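Rho guanyl nucleotide exchange factor (Rom2), putative (Aspergillus fumigatus Af293, PDB 5O51) probably acts as a guanine-nucleotide exchange factor for Rho-type GTPases, the portion modelled here being its CNH domain, a seven-bladed beta-propeller. Local coordinates at residues 209-214 against 240-245; 219-224 against 255-260. One frame throughout, in Å; residues are numbered along the deposited sequence.

Contact 1 (209-214 against 240-245)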
ATOM      1  N   GLN A 209     -22.958   2.106   1.441  1.00 85.97           N
ATOM      2  CA  GLN A 209     -23.409   2.891   0.280  1.00 79.22           C
ATOM      3  C   GLN A 209     -22.244   3.143  -0.696  1.00 79.15           C
ATOM      4  O   GLN A 209     -21.081   3.236  -0.287  1.00 78.27           O
ATOM      5  CB  GLN A 209     -24.007   4.224   0.732  1.00 78.12           C
ATOM      6  CG  GLN A 209     -23.031   5.150   1.457  1.00 91.22           C
ATOM      7  CD  GLN A 209     -23.696   6.308   2.193  1.00104.32           C
ATOM      8  OE1 GLN A 209     -24.873   6.238   2.556  1.00124.72           O
ATOM      9  NE2 GLN A 209     -22.931   7.377   2.441  1.00100.72           N
ATOM     10  N   SER A 210     -22.559   3.267  -1.981  1.00 69.46           N
ATOM     11  CA  SER A 210     -21.561   3.647  -2.959  1.00 71.74           C
ATOM     12  C   SER A 210     -21.078   5.063  -2.631  1.00 70.68           C
ATOM     13  O   SER A 210     -21.802   5.833  -2.012  1.00 70.48           O
ATOM     14  CB  SER A 210     -22.113   3.598  -4.387  1.00 63.87           C
ATOM     15  OG  SER A 210     -22.461   4.919  -4.773  1.00 67.38           O
ATOM     16  N   LEU A 211     -19.852   5.388  -3.037  1.00 63.53           N
ATOM     17  CA  LEU A 211     -19.296   6.729  -2.861  1.00 55.96           C
ATOM     18  C   LEU A 211     -19.741   7.718  -3.916  1.00 54.79           C
ATOM     19  O   LEU A 211     -19.975   8.909  -3.641  1.00 54.56           O
ATOM     20  CB  LEU A 211     -17.758   6.655  -2.923  1.00 63.25           C
ATOM     21  CG  LEU A 211     -16.972   7.901  -2.485  1.00 62.44           C
ATOM     22  CD1 LEU A 211     -16.596   7.812  -1.024  1.00 61.72           C
ATOM     23  CD2 LEU A 211     -15.717   8.068  -3.314  1.00 62.34           C
ATOM     24  N   LEU A 212     -19.725   7.292  -5.161  1.00 51.72           N
ATOM     25  CA  LEU A 212     -20.132   8.194  -6.247  1.00 53.17           C
ATOM     26  C   LEU A 212     -21.662   8.350  -6.250  1.00 56.34           C
ATOM     27  O   LEU A 212     -22.369   7.414  -5.859  1.00 49.37           O
ATOM     28  CB  LEU A 212     -19.668   7.624  -7.580  1.00 50.01           C
ATOM     29  CG  LEU A 212     -18.140   7.563  -7.762  1.00 46.90           C
ATOM     30  CD1 LEU A 212     -17.867   7.086  -9.157  1.00 47.86           C
ATOM     31  CD2 LEU A 212     -17.497   8.932  -7.526  1.00 46.18           C
ATOM     32  N   ASP A 213     -22.154   9.521  -6.657  1.00 60.44           N
ATOM     33  CA  ASP A 213     -23.613   9.787  -6.734  1.00 59.24           C
ATOM     34  C   ASP A 213     -24.177   9.412  -8.122  1.00 63.52           C
ATOM     35  O   ASP A 213     -23.816  10.041  -9.129  1.00 56.09           O
ATOM     36  CB  ASP A 213     -23.859  11.259  -6.481  1.00 60.31           C
ATOM     37  CG  ASP A 213     -25.368  11.623  -6.308  1.00 70.88           C
ATOM     38  OD1 ASP A 213     -26.267  11.154  -7.067  1.00 64.37           O
ATOM     39  OD2 ASP A 213     -25.633  12.459  -5.422  1.00 64.39           O
ATOM     40  N   GLN A 214     -25.085   8.432  -8.163  1.00 71.66           N
ATOM     41  CA  GLN A 214     -25.798   8.025  -9.417  1.00 76.51           C
ATOM     42  C   GLN A 214     -26.377   9.141 -10.342  1.00 67.05           C
ATOM     43  O   GLN A 214     -26.497   8.927 -11.549  1.00 71.04           O
ATOM     44  CB  GLN A 214     -26.909   7.007  -9.087  1.00 87.87           C
ATOM     45  CG  GLN A 214     -28.001   7.547  -8.144  1.00 99.13           C
ATOM     46  CD  GLN A 214     -29.442   7.159  -8.517  1.00104.05           C
ATOM     47  OE1 GLN A 214     -30.306   8.031  -8.679  1.00102.23           O
ATOM     48  NE2 GLN A 214     -29.710   5.854  -8.636  1.00105.71           N
ATOM     49  N   PHE A 240     -11.540  15.005  -2.722  1.00 58.69           N
ATOM     50  CA  PHE A 240     -10.766  13.755  -2.807  1.00 54.38           C
ATOM     51  C   PHE A 240     -10.323  13.456  -4.229  1.00 48.94           C
ATOM     52  O   PHE A 240     -11.132  13.567  -5.157  1.00 46.22           O
ATOM     53  CB  PHE A 240     -11.634  12.626  -2.363  1.00 55.23           C
ATOM     54  CG  PHE A 240     -12.078  12.746  -0.943  1.00 66.70           C
ATOM     55  CD1 PHE A 240     -13.152  13.573  -0.598  1.00 80.15           C
ATOM     56  CD2 PHE A 240     -11.455  12.021   0.057  1.00 64.19           C
ATOM     57  CE1 PHE A 240     -13.589  13.670   0.725  1.00 86.55           C
ATOM     58  CE2 PHE A 240     -11.892  12.102   1.383  1.00 74.57           C
ATOM     59  CZ  PHE A 240     -12.952  12.929   1.718  1.00 81.16           C
ATOM     60  N   LEU A 241      -9.058  13.087  -4.391  1.00 40.66           N
ATOM     61  CA  LEU A 241      -8.538  12.553  -5.639  1.00 40.04           C
ATOM     62  C   LEU A 241      -8.711  11.070  -5.628  1.00 37.00           C
ATOM     63  O   LEU A 241      -8.144  10.404  -4.743  1.00 43.61           O
ATOM     64  CB  LEU A 241      -7.075  12.883  -5.838  1.00 39.86           C
ATOM     65  CG  LEU A 241      -6.390  12.261  -7.104  1.00 39.83           C
ATOM     66  CD1 LEU A 241      -7.035  12.804  -8.367  1.00 40.39           C
ATOM     67  CD2 LEU A 241      -4.923  12.594  -7.127  1.00 40.20           C
ATOM     68  N   LEU A 242      -9.501  10.565  -6.582  1.00 34.97           N
ATOM     69  CA  LEU A 242      -9.813   9.148  -6.731  1.00 39.05           C
ATOM     70  C   LEU A 242      -8.996   8.552  -7.869  1.00 36.48           C
ATOM     71  O   LEU A 242      -8.974   9.112  -8.980  1.00 35.82           O
ATOM     72  CB  LEU A 242     -11.292   9.009  -7.013  1.00 42.57           C
ATOM     73  CG  LEU A 242     -12.256   9.469  -5.877  1.00 46.72           C
ATOM     74  CD1 LEU A 242     -13.689   9.190  -6.350  1.00 49.38           C
ATOM     75  CD2 LEU A 242     -12.111   8.703  -4.574  1.00 51.29           C
ATOM     76  N   ASN A 243      -8.322   7.445  -7.596  1.00 34.19           N
ATOM     77  CA  ASN A 243      -7.372   6.819  -8.529  1.00 36.27           C
ATOM     78  C   ASN A 243      -7.761   5.347  -8.758  1.00 35.99           C
ATOM     79  O   ASN A 243      -7.799   4.516  -7.825  1.00 42.06           O
ATOM     80  CB  ASN A 243      -5.912   6.896  -8.055  1.00 34.36           C
ATOM     81  CG  ASN A 243      -5.431   8.320  -7.813  1.00 39.72           C
ATOM     82  OD1 ASN A 243      -5.133   9.092  -8.728  1.00 37.48           O
ATOM     83  ND2 ASN A 243      -5.312   8.670  -6.544  1.00 42.21           N
ATOM     84  N   TYR A 244      -8.128   5.063  -9.993  1.00 33.58           N
ATOM     85  CA  TYR A 244      -8.446   3.708 -10.441  1.00 35.08           C
ATOM     86  C   TYR A 244      -7.454   3.291 -11.562  1.00 35.22           C
ATOM     87  O   TYR A 244      -6.726   4.144 -12.133  1.00 35.33           O
ATOM     88  CB  TYR A 244      -9.848   3.649 -11.005  1.00 37.77           C
ATOM     89  CG  TYR A 244     -11.059   4.245 -10.238  1.00 35.77           C
ATOM     90  CD1 TYR A 244     -11.156   5.577 -10.005  1.00 36.98           C
ATOM     91  CD2 TYR A 244     -12.149   3.445  -9.901  1.00 39.04           C
ATOM     92  CE1 TYR A 244     -12.251   6.120  -9.373  1.00 39.78           C
ATOM     93  CE2 TYR A 244     -13.262   3.970  -9.262  1.00 42.13           C
ATOM     94  CZ  TYR A 244     -13.324   5.329  -9.031  1.00 41.29           C
ATOM     95  OH  TYR A 244     -14.419   5.963  -8.421  1.00 44.81           O
ATOM     96  N   SER A 245      -7.404   1.991 -11.893  1.00 35.83           N
ATOM     97  CA  SER A 245      -6.464   1.530 -12.898  1.00 37.01           C
ATOM     98  C   SER A 245      -6.701   2.240 -14.230  1.00 37.16           C
ATOM     99  O   SER A 245      -5.774   2.403 -14.989  1.00 36.99           O
ATOM    100  CB  SER A 245      -6.487   0.011 -13.095  1.00 40.43           C
ATOM    101  OG  SER A 245      -7.777  -0.396 -13.589  1.00 42.12           O
TER
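Leu-211 and Leu-212 pack against Leu-242 and Tyr-244 in an apolar contact between two neighbouring blades of the propeller. The first pair sits just past strand 208-210, the outermost strand of one blade, where the edge strand gives way to a loop; the second pair lies on strand 239-244, the second strand of the next blade. The backbones stay well apart, with Leu-212 CA 10.4 Å from Leu-242 CA, and the side chains alone bridge the gap. Leu-211 and Leu-242 reach toward each other and meet tip to tip, Leu-211 CD2 lying 3.8 Å from Leu-242 CD1 and almost as close to its other methyl. Leu-211 has CG turned anti to its own nitrogen (chi1 -168°), which carries the isobutyl group out toward the other blade. Leu-212 instead slides past Leu-242 in the opposite direction, and its CD2 comes within 4.0 Å of Leu-242 CD1, which is thus shared between both leucines. The remaining branch, Leu-212 CD1, stands 3.7 Å from Tyr-244 OH; the phenol arrives from the opposite direction and offers its oxygen end to a methyl group, a van der Waals touch with no polar partner on the leucine side. Further back, the Tyr-244 ring meets Phe-247 edge-to-face and also touches Phe-198. Phe-198 belongs to the blade of the leucines, where its backbone is still hydrogen-bonded to Leu-211, and its side chain also packs on Leu-242, so the apolar cluster draws on both sheets. Alternate residues 242 and 244 of one strand supply one side of this seam. Such packing between the faces of successive four-stranded antiparallel sheets is characteristic of a beta-propeller, the fold to which CNH domains belong.

Contact 2 (219-224 against 255-260); sequences LDFVAR and GWRARP
Arg-257 lays its side chain across Leu-219 and Phe-221 at the start of the short helix 220-224. Its CB, pointing toward the helix segment, already brushes Leu-219 CD2 at 4.1 Å. CG lies anti to the backbone nitrogen, and the chain then bends at chi2 (80°), bringing CD to 3.7 Å from the same Leu-219 CD2. Beyond NE the guanidinium reaches Phe-221: CZ is 4.2 Å from Phe-221 CE2, and NH1 closes to 3.6 Å from that atom. NH1 lies at the edge of the ring, near its plane, rather than over the aromatic face, while the guanidinium presents one of its own faces to the phenyl edge; the two planes stand 78° apart. NH2 turns to another partner, the carbonyl oxygen of Trp-262, to which it is hydrogen-bonded. Pro-260 O also sits above a face of the guanidinium, offset toward the rim and 3.3 Å from its plane.

The other branch of Leu-219, CD1, rests 3.7 Å from Gly-255 O, so its two methyls touch both the backbone and the arginine of the loop 255-260. Asp-216 OD2 accepts the backbone N-H of Arg-257, and Phe-249 lies beside both Leu-219 and the arginine.

The chemistry is divided along one residue: the methylenes act as apolar surface for a leucine, while the charged end is held by carbonyl oxygen. The edge approach of NH1 to Phe-221 is packing, not cation-pi geometry; the cation-pi partner of this ring is Lys-263.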
ATOM      1  N   LEU A 219     -20.042  11.792 -14.285  1.00 53.78           N
ATOM      2  CA  LEU A 219     -19.405  10.534 -13.854  1.00 60.32           C
ATOM      3  C   LEU A 219     -19.879   9.280 -14.578  1.00 52.94           C
ATOM      4  O   LEU A 219     -19.624   8.183 -14.134  1.00 46.29           O
ATOM      5  CB  LEU A 219     -19.607  10.327 -12.338  1.00 69.17           C
ATOM      6  CG  LEU A 219     -19.056  11.399 -11.378  1.00 75.38           C
ATOM      7  CD1 LEU A 219     -19.524  11.123  -9.946  1.00 75.21           C
ATOM      8  CD2 LEU A 219     -17.535  11.493 -11.439  1.00 70.43           C
ATOM      9  N   ASP A 220     -20.533   9.438 -15.722  1.00 62.44           N
ATOM     10  CA  ASP A 220     -21.010   8.293 -16.483  1.00 57.91           C
ATOM     11  C   ASP A 220     -19.929   7.394 -17.063  1.00 50.03           C
ATOM     12  O   ASP A 220     -20.158   6.209 -17.238  1.00 46.02           O
ATOM     13  CB  ASP A 220     -21.931   8.761 -17.634  1.00 71.53           C
ATOM     14  CG  ASP A 220     -23.373   8.417 -17.381  1.00 80.23           C
ATOM     15  OD1 ASP A 220     -23.968   8.937 -16.388  1.00 84.93           O
ATOM     16  OD2 ASP A 220     -23.881   7.582 -18.155  1.00 86.26           O
ATOM     17  N   PHE A 221     -18.764   7.947 -17.399  1.00 49.19           N
ATOM     18  CA  PHE A 221     -17.619   7.139 -17.868  1.00 46.19           C
ATOM     19  C   PHE A 221     -17.226   6.048 -16.879  1.00 50.41           C
ATOM     20  O   PHE A 221     -16.849   4.919 -17.263  1.00 53.42           O
ATOM     21  CB  PHE A 221     -16.424   8.025 -18.286  1.00 49.90           C
ATOM     22  CG  PHE A 221     -15.724   8.738 -17.143  1.00 49.40           C
ATOM     23  CD1 PHE A 221     -14.740   8.083 -16.382  1.00 44.43           C
ATOM     24  CD2 PHE A 221     -16.022  10.077 -16.842  1.00 53.29           C
ATOM     25  CE1 PHE A 221     -14.124   8.722 -15.307  1.00 44.87           C
ATOM     26  CE2 PHE A 221     -15.403  10.726 -15.768  1.00 60.40           C
ATOM     27  CZ  PHE A 221     -14.439  10.059 -15.003  1.00 50.76           C
ATOM     28  N   VAL A 222     -17.339   6.347 -15.595  1.00 46.71           N
ATOM     29  CA  VAL A 222     -17.045   5.336 -14.610  1.00 48.32           C
ATOM     30  C   VAL A 222     -18.059   4.170 -14.755  1.00 57.27           C
ATOM     31  O   VAL A 222     -17.674   2.972 -14.728  1.00 61.01           O
ATOM     32  CB  VAL A 222     -17.115   5.915 -13.188  1.00 49.74           C
ATOM     33  CG1 VAL A 222     -16.839   4.818 -12.160  1.00 50.56           C
ATOM     34  CG2 VAL A 222     -16.183   7.141 -13.017  1.00 51.26           C
ATOM     35  N   ALA A 223     -19.342   4.536 -14.865  1.00 63.83           N
ATOM     36  CA  ALA A 223     -20.495   3.576 -14.930  1.00 73.87           C
ATOM     37  C   ALA A 223     -20.552   2.747 -16.217  1.00 80.42           C
ATOM     38  O   ALA A 223     -21.018   1.616 -16.214  1.00 74.76           O
ATOM     39  CB  ALA A 223     -21.821   4.329 -14.761  1.00 69.63           C
ATOM     40  N   ARG A 224     -20.145   3.363 -17.319  1.00 84.98           N
ATOM     41  CA  ARG A 224     -19.869   2.683 -18.606  1.00 82.01           C
ATOM     42  C   ARG A 224     -19.105   1.360 -18.510  1.00 79.36           C
ATOM     43  O   ARG A 224     -19.396   0.423 -19.233  1.00 75.91           O
ATOM     44  CB  ARG A 224     -19.013   3.623 -19.477  1.00 74.93           C
ATOM     45  CG  ARG A 224     -19.471   3.794 -20.899  1.00 70.56           C
ATOM     46  CD  ARG A 224     -18.600   4.810 -21.599  1.00 65.12           C
ATOM     47  NE  ARG A 224     -19.074   6.173 -21.390  1.00 72.21           N
ATOM     48  CZ  ARG A 224     -18.345   7.287 -21.573  1.00 68.93           C
ATOM     49  NH1 ARG A 224     -17.054   7.245 -21.952  1.00 68.45           N
ATOM     50  NH2 ARG A 224     -18.922   8.470 -21.362  1.00 62.26           N
ATOM     51  N   GLY A 255     -19.519  12.558  -2.929  1.00 87.14           N
ATOM     52  CA  GLY A 255     -19.056  12.012  -4.211  1.00 81.69           C
ATOM     53  C   GLY A 255     -19.640  12.635  -5.437  1.00 68.96           C
ATOM     54  O   GLY A 255     -20.115  11.925  -6.345  1.00 69.64           O
ATOM     55  N   TRP A 256     -19.648  13.966  -5.443  1.00 62.53           N
ATOM     56  CA  TRP A 256     -20.129  14.704  -6.599  1.00 64.26           C
ATOM     57  C   TRP A 256     -18.882  15.229  -7.287  1.00 54.36           C
ATOM     58  O   TRP A 256     -17.926  15.624  -6.599  1.00 48.23           O
ATOM     59  CB  TRP A 256     -21.104  15.843  -6.200  1.00 68.94           C
ATOM     60  CG  TRP A 256     -21.925  16.298  -7.361  1.00 73.61           C
ATOM     61  CD1 TRP A 256     -21.594  17.262  -8.275  1.00 75.77           C
ATOM     62  CD2 TRP A 256     -23.205  15.770  -7.775  1.00 80.52           C
ATOM     63  NE1 TRP A 256     -22.589  17.379  -9.221  1.00 79.86           N
ATOM     64  CE2 TRP A 256     -23.582  16.472  -8.948  1.00 74.67           C
ATOM     65  CE3 TRP A 256     -24.072  14.779  -7.260  1.00 71.62           C
ATOM     66  CZ2 TRP A 256     -24.775  16.203  -9.631  1.00 70.14           C
ATOM     67  CZ3 TRP A 256     -25.249  14.526  -7.932  1.00 72.87           C
ATOM     68  CH2 TRP A 256     -25.595  15.241  -9.107  1.00 71.08           C
ATOM     69  N   ARG A 257     -18.872  15.214  -8.624  1.00 48.40           N
ATOM     70  CA  ARG A 257     -17.657  15.572  -9.373  1.00 51.49           C
ATOM     71  C   ARG A 257     -17.180  16.968  -8.966  1.00 55.85           C
ATOM     72  O   ARG A 257     -17.986  17.838  -8.668  1.00 57.54           O
ATOM     73  CB  ARG A 257     -17.904  15.517 -10.873  1.00 45.26           C
ATOM     74  CG  ARG A 257     -16.734  15.873 -11.776  1.00 47.74           C
ATOM     75  CD  ARG A 257     -15.797  14.691 -11.900  1.00 49.29           C
ATOM     76  NE  ARG A 257     -14.737  14.873 -12.904  1.00 47.90           N
ATOM     77  CZ  ARG A 257     -14.826  14.580 -14.202  1.00 48.13           C
ATOM     78  NH1 ARG A 257     -15.960  14.111 -14.759  1.00 42.24           N
ATOM     79  NH2 ARG A 257     -13.755  14.771 -14.965  1.00 48.89           N
ATOM     80  N   ALA A 258     -15.873  17.160  -8.952  1.00 49.51           N
ATOM     81  CA  ALA A 258     -15.262  18.474  -8.838  1.00 52.22           C
ATOM     82  C   ALA A 258     -14.217  18.624  -9.974  1.00 49.81           C
ATOM     83  O   ALA A 258     -13.707  17.632 -10.478  1.00 48.85           O
ATOM     84  CB  ALA A 258     -14.612  18.636  -7.448  1.00 52.09           C
ATOM     85  N   ARG A 259     -13.884  19.873 -10.327  1.00 50.12           N
ATOM     86  CA  ARG A 259     -13.128  20.220 -11.510  1.00 48.58           C
ATOM     87  C   ARG A 259     -13.610  19.314 -12.652  1.00 55.21           C
ATOM     88  O   ARG A 259     -12.887  18.383 -13.075  1.00 47.91           O
ATOM     89  CB  ARG A 259     -11.633  20.050 -11.264  1.00 57.99           C
ATOM     90  CG  ARG A 259     -11.097  20.696  -9.987  1.00 57.54           C
ATOM     91  CD  ARG A 259      -9.559  20.694  -9.987  1.00 60.85           C
ATOM     92  NE  ARG A 259      -9.018  20.538  -8.624  1.00 69.10           N
ATOM     93  CZ  ARG A 259      -7.721  20.514  -8.293  1.00 69.59           C
ATOM     94  NH1 ARG A 259      -6.751  20.643  -9.214  1.00 69.26           N
ATOM     95  NH2 ARG A 259      -7.399  20.377  -7.012  1.00 68.95           N
ATOM     96  N   PRO A 260     -14.837  19.572 -13.145  1.00 54.70           N
ATOM     97  CA  PRO A 260     -15.519  18.659 -14.096  1.00 50.59           C
ATOM     98  C   PRO A 260     -14.836  18.554 -15.437  1.00 48.83           C
ATOM     99  O   PRO A 260     -15.073  17.602 -16.169  1.00 49.08           O
ATOM    100  CB  PRO A 260     -16.932  19.273 -14.230  1.00 53.00           C
ATOM    101  CG  PRO A 260     -16.748  20.701 -13.920  1.00 51.14           C
ATOM    102  CD  PRO A 260     -15.558  20.855 -13.003  1.00 48.85           C
TER

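In the fold
After the earlier blades, the chain runs out of strand 208-210 through Leu-212, then reaches helix 220-224. It enters the next blade by strand 230-236, passes into strand 239-244, where contact 1 closes, and follows strand 247-251 before contact 2 closes in the loop 255-260. The segments alternate, so the two loops cross rather than nest. Their centres are about 8 Å apart and they touch: Leu-212 CD2 packs 3.8 Å from Leu-219 CD1, and Asp-213 N is probably hydrogen-bonded to Gly-255 O. Together they tie the outer edge of one blade, the helical linker and both the second strand and an outer loop of the following blade.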